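Local structure of probable aminotransferase (5YKR) at residues L9-F23 and L408-R420. The protein is a probable aminotransferase of class III, built on the fold of the pyridoxal-phosphate-dependent aminotransferases and carrying that cofactor covalently bound. Sequence-based numbering, arbitrary orientation.
Sequences LARVETLFKRELRRF and LIEACLHLYLLNR
The guanidinium of Arg-420 meets the carboxylate of Glu-19 at its edge and lays one face on the Tyr-416 ring, NH1 lying 3.4 Å above the plane of that ring, over its centre. NH1 and NH2 bind end-on, one to each carboxylate oxygen. Glu-19, folded at chi2 (-61°), keeps its carboxylate close to its own helix. There OE1 takes a nearly straight bond (174°) from Asn-419 ND2; ND2 also donates to Glu-19 O (3.0 Å), while OD1, buried against Phe-23, has no polar partner. OE2 also pairs with Arg-18 NH1 and Arg-22 NE, while Arg-18 NH2 and Tyr-416 OH turn to Glu-455 on helix 439-456.

Apolar packing makes up most of the rest of the interface. Phe-16 fits as a knob among Leu-408, Ala-411, Cys-412 and Leu-415, with Leu-20 CD1 over one ring face, offset toward the rim, and Pro-316 of the second subunit nearby. Leu-415 is in turn a knob among Phe-16, Glu-19, Leu-20 and Phe-23, its CD1 3.7 Å from Phe-23 CD2.

The N-terminal helix is thus joined to helix 407-418 by an apolar seam flanked, toward its C-terminal half, by a charge cluster, whose three arginines probably favour ionised Glu-19.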
loop_
_atom_site.group_PDB
_atom_site.type_symbol
_atom_site.label_atom_id
_atom_site.label_comp_id
_atom_site.label_asym_id
_atom_site.label_seq_id
_atom_site.Cartn_x
_atom_site.Cartn_y
_atom_site.Cartn_z
ATOM N N LEU A 9 -8.210 -22.910 33.097
ATOM C CA LEU A 9 -8.899 -22.532 31.883
ATOM C C LEU A 9 -10.414 -22.482 32.016
ATOM O O LEU A 9 -11.072 -21.699 31.316
ATOM C CB LEU A 9 -8.483 -23.382 30.692
ATOM C CG LEU A 9 -7.043 -23.193 30.216
ATOM C CD1 LEU A 9 -6.770 -24.096 29.029
ATOM C CD2 LEU A 9 -6.707 -21.723 29.868
ATOM N N ALA A 10 -10.996 -23.253 32.920
ATOM C CA ALA A 10 -12.418 -23.136 33.154
ATOM C C ALA A 10 -12.785 -21.793 33.774
ATOM O O ALA A 10 -13.838 -21.237 33.438
ATOM C CB ALA A 10 -12.904 -24.274 34.042
ATOM N N ARG A 11 -11.926 -21.285 34.669
ATOM C CA ARG A 11 -12.146 -19.964 35.266
ATOM C C ARG A 11 -11.970 -18.906 34.197
ATOM O O ARG A 11 -12.726 -17.917 34.177
ATOM C CB ARG A 11 -11.189 -19.712 36.471
ATOM C CG ARG A 11 -11.596 -20.416 37.783
ATOM C CD ARG A 11 -11.005 -19.689 39.006
ATOM N NE ARG A 11 -11.019 -20.549 40.192
ATOM C CZ ARG A 11 -10.211 -21.608 40.398
ATOM N NH1 ARG A 11 -9.281 -21.948 39.511
ATOM N NH2 ARG A 11 -10.332 -22.348 41.494
ATOM N N VAL A 12 -10.992 -19.088 33.308
ATOM C CA VAL A 12 -10.811 -18.139 32.178
ATOM C C VAL A 12 -12.057 -18.113 31.309
ATOM O O VAL A 12 -12.567 -17.055 30.958
ATOM C CB VAL A 12 -9.558 -18.482 31.318
ATOM C CG1 VAL A 12 -9.416 -17.500 30.169
ATOM C CG2 VAL A 12 -8.271 -18.467 32.139
ATOM N N GLU A 13 -12.538 -19.295 30.931
ATOM C CA GLU A 13 -13.739 -19.360 30.104
ATOM C C GLU A 13 -14.952 -18.702 30.795
ATOM O O GLU A 13 -15.717 -17.975 30.166
ATOM C CB GLU A 13 -14.046 -20.831 29.782
ATOM C CG GLU A 13 -15.417 -21.101 29.182
ATOM C CD GLU A 13 -15.475 -20.746 27.724
ATOM O OE1 GLU A 13 -14.538 -20.090 27.215
ATOM O OE2 GLU A 13 -16.466 -21.098 27.090
ATOM N N THR A 14 -15.113 -18.942 32.108
ATOM C CA THR A 14 -16.217 -18.360 32.866
ATOM C C THR A 14 -16.145 -16.821 32.869
ATOM O O THR A 14 -17.141 -16.141 32.611
ATOM C CB THR A 14 -16.234 -18.901 34.313
ATOM O OG1 THR A 14 -16.459 -20.310 34.245
ATOM C CG2 THR A 14 -17.341 -18.267 35.155
ATOM N N LEU A 15 -14.979 -16.298 33.161
ATOM C CA LEU A 15 -14.773 -14.850 33.154
ATOM C C LEU A 15 -14.985 -14.289 31.782
ATOM O O LEU A 15 -15.616 -13.272 31.646
ATOM C CB LEU A 15 -13.371 -14.503 33.682
ATOM C CG LEU A 15 -13.071 -12.994 33.762
ATOM C CD1 LEU A 15 -14.110 -12.284 34.585
ATOM C CD2 LEU A 15 -11.679 -12.750 34.275
ATOM N N PHE A 16 -14.480 -14.986 30.767
ATOM C CA PHE A 16 -14.591 -14.501 29.396
ATOM C C PHE A 16 -16.046 -14.407 28.986
ATOM O O PHE A 16 -16.464 -13.422 28.428
ATOM C CB PHE A 16 -13.794 -15.384 28.444
ATOM C CG PHE A 16 -13.713 -14.871 27.014
ATOM C CD1 PHE A 16 -13.407 -13.556 26.737
ATOM C CD2 PHE A 16 -13.865 -15.754 25.929
ATOM C CE1 PHE A 16 -13.319 -13.114 25.416
ATOM C CE2 PHE A 16 -13.775 -15.299 24.626
ATOM C CZ PHE A 16 -13.495 -13.987 24.373
ATOM N N LYS A 17 -16.824 -15.457 29.245
ATOM C CA LYS A 17 -18.265 -15.394 28.933
ATOM C C LYS A 17 -18.993 -14.247 29.639
ATOM O O LYS A 17 -19.831 -13.594 29.044
ATOM C CB LYS A 17 -18.946 -16.701 29.308
ATOM C CG LYS A 17 -19.116 -17.675 28.178
ATOM C CD LYS A 17 -19.862 -18.925 28.680
ATOM C CE LYS A 17 -21.290 -18.631 29.169
ATOM N NZ LYS A 17 -22.372 -19.314 28.406
ATOM N N ARG A 18 -18.697 -14.037 30.913
ATOM C CA ARG A 18 -19.281 -12.915 31.657
ATOM C C ARG A 18 -18.885 -11.582 31.017
ATOM O O ARG A 18 -19.715 -10.696 30.871
ATOM C CB ARG A 18 -18.822 -12.946 33.127
ATOM C CG ARG A 18 -19.547 -11.944 34.001
ATOM C CD ARG A 18 -19.087 -12.047 35.463
ATOM N NE ARG A 18 -17.699 -11.655 35.807
ATOM C CZ ARG A 18 -17.120 -10.466 35.571
ATOM N NH1 ARG A 18 -17.723 -9.528 34.891
ATOM N NH2 ARG A 18 -15.881 -10.235 35.980
ATOM N N GLU A 19 -17.630 -11.461 30.600
ATOM C CA GLU A 19 -17.141 -10.203 30.015
ATOM C C GLU A 19 -17.729 -9.989 28.605
ATOM O O GLU A 19 -17.964 -8.858 28.181
ATOM C CB GLU A 19 -15.607 -10.179 30.020
ATOM C CG GLU A 19 -15.022 -10.057 31.428
ATOM C CD GLU A 19 -15.439 -8.794 32.136
ATOM O OE1 GLU A 19 -15.404 -7.730 31.518
ATOM O OE2 GLU A 19 -15.808 -8.856 33.333
ATOM N N LEU A 20 -18.007 -11.071 27.885
ATOM C CA LEU A 20 -18.695 -10.946 26.589
ATOM C C LEU A 20 -20.117 -10.404 26.783
ATOM O O LEU A 20 -20.555 -9.538 26.017
ATOM C CB LEU A 20 -18.699 -12.274 25.823
ATOM C CG LEU A 20 -17.379 -12.694 25.192
ATOM C CD1 LEU A 20 -17.447 -14.170 24.791
ATOM C CD2 LEU A 20 -17.002 -11.794 24.009
ATOM N N ARG A 21 -20.811 -10.882 27.822
ATOM C CA ARG A 21 -22.130 -10.324 28.134
ATOM C C ARG A 21 -22.041 -8.855 28.545
ATOM O O ARG A 21 -22.811 -8.026 28.036
ATOM C CB ARG A 21 -22.832 -11.157 29.210
ATOM C CG ARG A 21 -24.234 -10.721 29.502
ATOM C CD ARG A 21 -24.985 -11.824 30.274
ATOM N NE ARG A 21 -24.293 -12.308 31.476
ATOM C CZ ARG A 21 -24.188 -11.636 32.632
ATOM N NH1 ARG A 21 -24.732 -10.416 32.784
ATOM N NH2 ARG A 21 -23.512 -12.185 33.644
ATOM N N ARG A 22 -21.066 -8.533 29.405
ATOM C CA ARG A 22 -20.799 -7.143 29.814
ATOM C C ARG A 22 -20.490 -6.288 28.578
ATOM O O ARG A 22 -20.948 -5.168 28.480
ATOM C CB ARG A 22 -19.622 -7.093 30.793
ATOM C CG ARG A 22 -19.299 -5.755 31.438
ATOM C CD ARG A 22 -18.036 -5.786 32.356
ATOM N NE ARG A 22 -18.182 -6.650 33.485
ATOM C CZ ARG A 22 -18.880 -6.331 34.590
ATOM N NH1 ARG A 22 -19.517 -5.161 34.693
ATOM N NH2 ARG A 22 -18.980 -7.175 35.581
ATOM N N PHE A 23 -19.748 -6.841 27.620
ATOM C CA PHE A 23 -19.387 -6.083 26.427
ATOM C C PHE A 23 -20.676 -5.703 25.635
ATOM O O PHE A 23 -20.834 -4.565 25.159
ATOM C CB PHE A 23 -18.427 -6.875 25.555
ATOM C CG PHE A 23 -18.136 -6.200 24.266
ATOM C CD1 PHE A 23 -18.998 -6.338 23.182
ATOM C CD2 PHE A 23 -17.044 -5.358 24.157
ATOM C CE1 PHE A 23 -18.747 -5.671 22.000
ATOM C CE2 PHE A 23 -16.796 -4.672 22.970
ATOM C CZ PHE A 23 -17.658 -4.832 21.884
ATOM N N LEU A 408 -7.458 -17.794 24.057
ATOM C CA LEU A 408 -8.487 -17.611 25.056
ATOM C C LEU A 408 -8.025 -16.703 26.213
ATOM O O LEU A 408 -8.741 -15.771 26.597
ATOM C CB LEU A 408 -8.972 -18.952 25.599
ATOM C CG LEU A 408 -9.959 -18.864 26.768
ATOM C CD1 LEU A 408 -11.223 -18.116 26.402
ATOM C CD2 LEU A 408 -10.338 -20.228 27.305
ATOM N N ILE A 409 -6.831 -16.960 26.742
ATOM C CA ILE A 409 -6.312 -16.143 27.837
ATOM C C ILE A 409 -6.120 -14.710 27.325
ATOM O O ILE A 409 -6.534 -13.736 27.979
ATOM C CB ILE A 409 -5.005 -16.697 28.421
ATOM C CG1 ILE A 409 -5.258 -18.068 29.078
ATOM C CG2 ILE A 409 -4.398 -15.688 29.378
ATOM C CD1 ILE A 409 -3.972 -18.840 29.359
ATOM N N GLU A 410 -5.527 -14.581 26.135
ATOM C CA GLU A 410 -5.341 -13.262 25.536
ATOM C C GLU A 410 -6.641 -12.480 25.350
ATOM O O GLU A 410 -6.744 -11.317 25.742
ATOM C CB GLU A 410 -4.586 -13.394 24.227
ATOM C CG GLU A 410 -3.148 -13.829 24.422
ATOM C CD GLU A 410 -2.434 -14.207 23.123
ATOM O OE1 GLU A 410 -2.757 -13.660 22.054
ATOM O OE2 GLU A 410 -1.478 -15.011 23.226
ATOM N N ALA A 411 -7.665 -13.141 24.809
ATOM C CA ALA A 411 -8.947 -12.492 24.616
ATOM C C ALA A 411 -9.566 -12.058 25.944
ATOM O O ALA A 411 -10.098 -10.966 26.058
ATOM C CB ALA A 411 -9.891 -13.391 23.840
ATOM N N CYS A 412 -9.496 -12.927 26.946
ATOM C CA CYS A 412 -10.043 -12.588 28.240
ATOM C C CYS A 412 -9.382 -11.378 28.893
ATOM O O CYS A 412 -10.076 -10.491 29.365
ATOM C CB CYS A 412 -9.976 -13.792 29.148
ATOM S SG CYS A 412 -10.840 -13.604 30.727
ATOM N N LEU A 413 -8.055 -11.332 28.905
ATOM C CA LEU A 413 -7.349 -10.198 29.489
ATOM C C LEU A 413 -7.670 -8.933 28.721
ATOM O O LEU A 413 -7.924 -7.891 29.307
ATOM C CB LEU A 413 -5.833 -10.456 29.481
ATOM C CG LEU A 413 -5.254 -11.579 30.369
ATOM C CD1 LEU A 413 -3.746 -11.641 30.256
ATOM C CD2 LEU A 413 -5.708 -11.427 31.761
ATOM N N HIS A 414 -7.639 -9.024 27.386
ATOM C CA HIS A 414 -7.907 -7.854 26.577
ATOM C C HIS A 414 -9.322 -7.331 26.775
ATOM O O HIS A 414 -9.526 -6.112 26.875
ATOM C CB HIS A 414 -7.706 -8.133 25.100
ATOM C CG HIS A 414 -6.279 -8.229 24.651
ATOM N ND1 HIS A 414 -5.430 -9.275 24.937
ATOM C CD2 HIS A 414 -5.563 -7.401 23.853
ATOM C CE1 HIS A 414 -4.244 -9.052 24.376
ATOM N NE2 HIS A 414 -4.308 -7.935 23.701
ATOM N N LEU A 415 -10.298 -8.235 26.861
ATOM C CA LEU A 415 -11.684 -7.794 27.014
ATOM C C LEU A 415 -11.967 -7.236 28.404
ATOM O O LEU A 415 -12.718 -6.264 28.533
ATOM C CB LEU A 415 -12.643 -8.960 26.723
ATOM C CG LEU A 415 -14.134 -8.620 26.689
ATOM C CD1 LEU A 415 -14.434 -7.509 25.691
ATOM C CD2 LEU A 415 -14.943 -9.857 26.366
ATOM N N TYR A 416 -11.392 -7.850 29.436
ATOM C CA TYR A 416 -11.552 -7.338 30.811
ATOM C C TYR A 416 -11.084 -5.887 30.870
ATOM O O TYR A 416 -11.779 -5.016 31.427
ATOM C CB TYR A 416 -10.763 -8.214 31.765
ATOM C CG TYR A 416 -11.009 -7.922 33.220
ATOM C CD1 TYR A 416 -10.366 -6.886 33.846
ATOM C CD2 TYR A 416 -11.920 -8.688 33.960
ATOM C CE1 TYR A 416 -10.552 -6.626 35.195
ATOM C CE2 TYR A 416 -12.135 -8.424 35.296
ATOM C CZ TYR A 416 -11.446 -7.363 35.896
ATOM O OH TYR A 416 -11.645 -7.083 37.220
ATOM N N LEU A 417 -9.934 -5.602 30.258
ATOM C CA LEU A 417 -9.412 -4.241 30.235
ATOM C C LEU A 417 -10.288 -3.310 29.398
ATOM O O LEU A 417 -10.595 -2.182 29.802
ATOM C CB LEU A 417 -7.952 -4.218 29.796
ATOM C CG LEU A 417 -6.997 -4.230 30.966
ATOM C CD1 LEU A 417 -7.067 -5.537 31.735
ATOM C CD2 LEU A 417 -5.586 -4.008 30.563
ATOM N N LEU A 418 -10.705 -3.779 28.230
ATOM C CA LEU A 418 -11.560 -2.954 27.336
ATOM C C LEU A 418 -12.839 -2.502 28.038
ATOM O O LEU A 418 -13.210 -1.319 28.034
ATOM C CB LEU A 418 -11.866 -3.743 26.048
ATOM C CG LEU A 418 -12.695 -3.035 24.979
ATOM C CD1 LEU A 418 -12.373 -3.622 23.590
ATOM C CD2 LEU A 418 -14.200 -3.013 25.249
ATOM N N ASN A 419 -13.510 -3.462 28.681
ATOM C CA ASN A 419 -14.765 -3.145 29.388
ATOM C C ASN A 419 -14.597 -2.198 30.576
ATOM O O ASN A 419 -15.596 -1.691 31.090
ATOM C CB ASN A 419 -15.433 -4.445 29.883
ATOM C CG ASN A 419 -16.146 -5.239 28.781
ATOM O OD1 ASN A 419 -16.577 -4.708 27.758
ATOM N ND2 ASN A 419 -16.274 -6.565 29.031
ATOM N N ARG A 420 -13.361 -1.958 30.991
ATOM C CA ARG A 420 -13.052 -1.043 32.092
ATOM C C ARG A 420 -12.180 0.127 31.632
ATOM O O ARG A 420 -11.547 0.802 32.427
ATOM C CB ARG A 420 -12.429 -1.838 33.257
ATOM C CG ARG A 420 -13.433 -2.791 33.903
ATOM C CD ARG A 420 -12.737 -3.853 34.746
ATOM N NE ARG A 420 -13.699 -4.835 35.234
ATOM C CZ ARG A 420 -14.255 -5.796 34.520
ATOM N NH1 ARG A 420 -13.980 -5.923 33.215
ATOM N NH2 ARG A 420 -15.157 -6.613 35.063
#